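Long-range contact in Emp46p (Saccharomyces cerevisiae, PDB 2A6X), which takes part in the secretion of glycoproteins, as a calcium-independent cargo receptor with a legume-lectin-like carbohydrate recognition domain: residues G110-L115 with T126-D131. The protein carries 1 engineered substitution. Sequence-based numbering, arbitrary orientation.
Engineered in segment 126-131: Phe128 (natural residue Tyr).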
loop_
_atom_site.group_PDB
_atom_site.type_symbol
_atom_site.label_atom_id
_atom_site.label_comp_id
_atom_site.label_asym_id
_atom_site.label_seq_id
_atom_site.Cartn_x
_atom_site.Cartn_y
_atom_site.Cartn_z
ATOM N N GLY A 110 -8.637 -10.047 0.567
ATOM C CA GLY A 110 -8.271 -9.056 -0.421
ATOM C C GLY A 110 -6.864 -9.199 -0.950
ATOM O O GLY A 110 -6.369 -10.311 -1.090
ATOM N N LEU A 111 -6.240 -8.058 -1.243
ATOM C CA LEU A 111 -4.970 -7.998 -1.949
ATOM C C LEU A 111 -3.951 -7.237 -1.125
ATOM O O LEU A 111 -4.215 -6.132 -0.656
ATOM C CB LEU A 111 -5.143 -7.331 -3.318
ATOM C CG LEU A 111 -3.873 -6.942 -4.066
ATOM C CD1 LEU A 111 -3.107 -8.203 -4.569
ATOM C CD2 LEU A 111 -4.145 -5.971 -5.230
ATOM N N MET A 112 -2.800 -7.868 -0.913
ATOM C CA MET A 112 -1.668 -7.238 -0.254
ATOM C C MET A 112 -0.480 -7.184 -1.227
ATOM O O MET A 112 -0.054 -8.224 -1.752
ATOM C CB MET A 112 -1.270 -8.065 0.977
ATOM C CG MET A 112 -0.145 -7.411 1.752
ATOM S SD MET A 112 0.536 -8.349 3.173
ATOM C CE MET A 112 1.344 -9.631 2.374
ATOM N N ILE A 113 0.059 -5.989 -1.478
ATOM C CA ILE A 113 1.265 -5.799 -2.268
ATOM C C ILE A 113 2.370 -5.365 -1.315
ATOM O O ILE A 113 2.237 -4.370 -0.626
ATOM C CB ILE A 113 1.053 -4.748 -3.380
ATOM C CG1 ILE A 113 -0.105 -5.202 -4.283
ATOM C CG2 ILE A 113 2.309 -4.537 -4.184
ATOM C CD1 ILE A 113 -0.592 -4.155 -5.255
ATOM N N LEU A 114 3.439 -6.138 -1.258
ATOM C CA LEU A 114 4.405 -5.998 -0.195
ATOM C C LEU A 114 5.771 -5.694 -0.732
ATOM O O LEU A 114 6.261 -6.391 -1.618
ATOM C CB LEU A 114 4.436 -7.302 0.611
ATOM C CG LEU A 114 5.472 -7.430 1.720
ATOM C CD1 LEU A 114 5.281 -6.446 2.835
ATOM C CD2 LEU A 114 5.383 -8.862 2.299
ATOM N N LEU A 115 6.380 -4.624 -0.207
ATOM C CA LEU A 115 7.781 -4.315 -0.441
ATOM C C LEU A 115 8.569 -4.767 0.780
ATOM O O LEU A 115 8.356 -4.288 1.891
ATOM C CB LEU A 115 8.007 -2.820 -0.673
ATOM C CG LEU A 115 7.677 -2.321 -2.078
ATOM C CD1 LEU A 115 6.183 -2.462 -2.396
ATOM C CD2 LEU A 115 8.127 -0.908 -2.227
ATOM N N THR A 126 6.136 -8.319 -3.770
ATOM C CA THR A 126 5.389 -9.593 -3.823
ATOM C C THR A 126 3.919 -9.323 -3.588
ATOM O O THR A 126 3.578 -8.545 -2.691
ATOM C CB THR A 126 5.955 -10.665 -2.838
ATOM O OG1 THR A 126 6.197 -10.125 -1.537
ATOM C CG2 THR A 126 7.295 -11.178 -3.291
ATOM N N ALA A 127 3.056 -9.963 -4.388
ATOM C CA ALA A 127 1.624 -9.714 -4.337
ATOM C C ALA A 127 0.898 -10.977 -3.876
ATOM O O ALA A 127 1.166 -12.060 -4.390
ATOM C CB ALA A 127 1.114 -9.276 -5.681
ATOM N N PHE A 128 -0.012 -10.807 -2.931
ATOM C CA PHE A 128 -0.696 -11.921 -2.261
ATOM C C PHE A 128 -2.207 -11.703 -2.280
ATOM O O PHE A 128 -2.701 -10.601 -2.037
ATOM C CB PHE A 128 -0.270 -12.055 -0.792
ATOM C CG PHE A 128 1.199 -12.237 -0.573
ATOM C CD1 PHE A 128 1.730 -13.499 -0.322
ATOM C CD2 PHE A 128 2.057 -11.147 -0.563
ATOM C CE1 PHE A 128 3.104 -13.658 -0.122
ATOM C CE2 PHE A 128 3.407 -11.311 -0.359
ATOM C CZ PHE A 128 3.928 -12.567 -0.121
ATOM N N LEU A 129 -2.948 -12.784 -2.505
ATOM C CA LEU A 129 -4.377 -12.802 -2.299
ATOM C C LEU A 129 -4.730 -13.674 -1.102
ATOM O O LEU A 129 -4.098 -14.709 -0.859
ATOM C CB LEU A 129 -5.065 -13.394 -3.520
ATOM C CG LEU A 129 -5.033 -12.561 -4.766
ATOM C CD1 LEU A 129 -5.358 -13.430 -6.000
ATOM C CD2 LEU A 129 -5.993 -11.387 -4.612
ATOM N N ASN A 130 -5.741 -13.262 -0.353
ATOM C CA ASN A 130 -6.332 -14.111 0.674
ATOM C C ASN A 130 -7.844 -13.930 0.606
ATOM O O ASN A 130 -8.317 -12.845 0.300
ATOM C CB ASN A 130 -5.773 -13.742 2.052
ATOM C CG ASN A 130 -5.990 -14.834 3.099
ATOM O OD1 ASN A 130 -6.708 -15.808 2.872
ATOM N ND2 ASN A 130 -5.355 -14.670 4.259
ATOM N N ASP A 131 -8.592 -15.003 0.854
ATOM C CA ASP A 131 -10.063 -14.958 0.784
ATOM C C ASP A 131 -10.766 -14.965 2.149
ATOM O O ASP A 131 -11.973 -15.244 2.236
ATOM C CB ASP A 131 -10.593 -16.101 -0.101
ATOM C CG ASP A 131 -10.278 -17.496 0.449
ATOM O OD1 ASP A 131 -9.620 -17.639 1.505
ATOM O OD2 ASP A 131 -10.672 -18.527 -0.135
HETATM O O HOH W 1 8.319 -8.468 -1.305
#
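Gly110, Met112 and Leu114 each exchange two backbone hydrogen bonds with Asn130, Phe128 and Thr126, respectively. They join two neighbouring antiparallel strands in one sheet of the legume-lectin-like beta sandwich. One bond of the Met112-Phe128 pair is nearly straight: Met112 N to Phe128 O, 3.0 Å, with 172° at the hydrogen. The return bond, Phe128 N to Met112 O, is shorter at 2.8 Å. Leu111 and Leu129, and Ile113 and Ala127, form the non-hydrogen-bonded pairs between them. Gly110 N donates a hydrogen bond to Asn130 O at 2.8 Å, where the chain turns a corner into the strand. With its phi of 155°, Gly110 has a backbone shape in which any side chain would run into the carbonyl oxygen before it. A water bridges the far end, donating to Leu114 O and hydrogen-bonded to Thr126 OG1 at 2.7 Å.

Strands 84-91 and 145-148 flank the pair, so both strands are internal to the sheet. Leu111, Ile113, Ala127 and Leu129 share one face. There Ile113 packs on Leu160 and Leu162 of the opposing sheet, and Leu111 CD1 meets Leu129 CD2 at 4.3 Å. Met112, Leu114, Thr126 and the engineered Phe128 (natural Tyr) share the other face, where Ile138 touches both Met112 and Phe128. Leu114 CD2 approaches Phe128 CE2 obliquely at 4.1 Å. Met112 runs alongside Phe128, extended through its first two torsions. A turn about the CG-SD bond (chi3 70°) then brings the terminal methyl CE to 3.4 Å from Phe128 CD2.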